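Side-chain contact in flavin reductase domain protein (Arthrobacter sp., PDB 2QCK), which probably binds FMN and reduces flavin as a flavin reductase-like oxidoreductase: residues 148-151 with 156-159. Residues are numbered along the deposited sequence; the frame is centred on the assembly and turned at random.
Sequences TPLL and AYSQ
Leu-151 and Ser-158 form an antiparallel hydrogen-bonded pair, with Leu-151 N to Ser-158 O at 3.0 Å and Ser-158 N to Leu-151 O at 2.9 Å; the second bond is nearly straight (168° at the hydrogen), yet its donor stands above the carbonyl plane. Leu-151 O also receives a CA-H...O contact from Tyr-157 CA at 3.3 Å, so a CA-H contact supplements the N-H...O bond at this oxygen. The side chains of Leu-151 and Ser-158 share one face of the sheet, their CB atoms 4.2 Å apart, and Leu-151 CD1 reaches Gln-159 C at 3.4 Å. On the other face, Leu-150 has CG anti to its backbone N (chi1 -171°), which brings CG, CD1 and CD2 obliquely against the CD1 side of the Tyr-157 ring, Leu-150 CG lying 3.9 Å from Tyr-157 CD1. With an alanine at Leu-150, this flank of the tyrosine ring would probably lose one apolar neighbour, the leucine branches, and is likely to be left with a gap on its CD1 side. Helix 83-88 adds Ala-86 to both Leu-150 and Tyr-157, while Tyr-152 meets the Tyr-157 ring edge-to-face. The pairing begins the hairpin of strands 151-153 and 156-162; strand 22-31 pairs with the former, and a strand of the second subunit continues the sheet beyond Ser-158 and Gln-159.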
loop_
_atom_site.group_PDB
_atom_site.type_symbol
_atom_site.label_atom_id
_atom_site.label_comp_id
_atom_site.label_asym_id
_atom_site.label_seq_id
_atom_site.Cartn_x
_atom_site.Cartn_y
_atom_site.Cartn_z
ATOM N N THR A 148 -9.956 -15.413 -3.465
ATOM C CA THR A 148 -10.221 -13.999 -3.697
ATOM C C THR A 148 -9.513 -13.193 -2.600
ATOM O O THR A 148 -9.651 -13.495 -1.408
ATOM C CB THR A 148 -11.751 -13.789 -3.678
ATOM O OG1 THR A 148 -12.319 -14.527 -4.769
ATOM C CG2 THR A 148 -12.163 -12.325 -3.764
ATOM N N PRO A 149 -8.733 -12.186 -2.987
ATOM C CA PRO A 149 -8.046 -11.365 -1.979
ATOM C C PRO A 149 -8.968 -10.664 -1.003
ATOM O O PRO A 149 -10.075 -10.291 -1.348
ATOM C CB PRO A 149 -7.310 -10.314 -2.803
ATOM C CG PRO A 149 -7.235 -10.851 -4.177
ATOM C CD PRO A 149 -8.390 -11.780 -4.366
ATOM N N LEU A 150 -8.495 -10.501 0.222
ATOM C CA LEU A 150 -9.194 -9.712 1.235
ATOM C C LEU A 150 -8.765 -8.248 1.144
ATOM O O LEU A 150 -7.554 -7.922 1.069
ATOM C CB LEU A 150 -8.889 -10.276 2.630
ATOM C CG LEU A 150 -9.643 -9.779 3.874
ATOM C CD1 LEU A 150 -11.122 -10.078 3.727
ATOM C CD2 LEU A 150 -9.050 -10.438 5.119
ATOM N N LEU A 151 -9.775 -7.379 1.175
ATOM C CA LEU A 151 -9.584 -5.941 1.155
ATOM C C LEU A 151 -10.122 -5.343 2.424
ATOM O O LEU A 151 -10.919 -5.965 3.138
ATOM C CB LEU A 151 -10.327 -5.340 -0.015
ATOM C CG LEU A 151 -10.320 -6.156 -1.308
ATOM C CD1 LEU A 151 -11.393 -5.587 -2.231
ATOM C CD2 LEU A 151 -8.979 -6.098 -1.911
ATOM N N ALA A 156 -14.218 -1.654 6.958
ATOM C CA ALA A 156 -14.889 -2.927 6.744
ATOM C C ALA A 156 -14.047 -3.807 5.847
ATOM O O ALA A 156 -13.368 -3.309 4.951
ATOM C CB ALA A 156 -16.291 -2.715 6.112
ATOM N N TYR A 157 -14.084 -5.109 6.116
ATOM C CA TYR A 157 -13.502 -6.091 5.217
ATOM C C TYR A 157 -14.404 -6.267 4.016
ATOM O O TYR A 157 -15.594 -6.449 4.155
ATOM C CB TYR A 157 -13.275 -7.418 5.936
ATOM C CG TYR A 157 -12.167 -7.352 6.968
ATOM C CD1 TYR A 157 -10.818 -7.262 6.594
ATOM C CD2 TYR A 157 -12.455 -7.374 8.311
ATOM C CE1 TYR A 157 -9.799 -7.179 7.579
ATOM C CE2 TYR A 157 -11.450 -7.300 9.266
ATOM C CZ TYR A 157 -10.144 -7.196 8.897
ATOM O OH TYR A 157 -9.179 -7.109 9.875
ATOM N N SER A 158 -13.806 -6.245 2.827
ATOM C CA SER A 158 -14.499 -6.281 1.564
ATOM C C SER A 158 -13.841 -7.306 0.657
ATOM O O SER A 158 -12.755 -7.826 0.950
ATOM C CB SER A 158 -14.414 -4.919 0.872
ATOM O OG SER A 158 -15.233 -3.961 1.533
ATOM N N GLN A 159 -14.516 -7.590 -0.443
ATOM C CA GLN A 159 -13.969 -8.439 -1.465
ATOM C C GLN A 159 -13.992 -7.664 -2.778
ATOM O O GLN A 159 -14.862 -6.826 -2.969
ATOM C CB GLN A 159 -14.791 -9.689 -1.571
ATOM C CG GLN A 159 -16.136 -9.485 -2.230
ATOM C CD GLN A 159 -16.862 -10.780 -2.379
ATOM O OE1 GLN A 159 -16.410 -11.672 -3.105
ATOM N NE2 GLN A 159 -17.995 -10.905 -1.687
#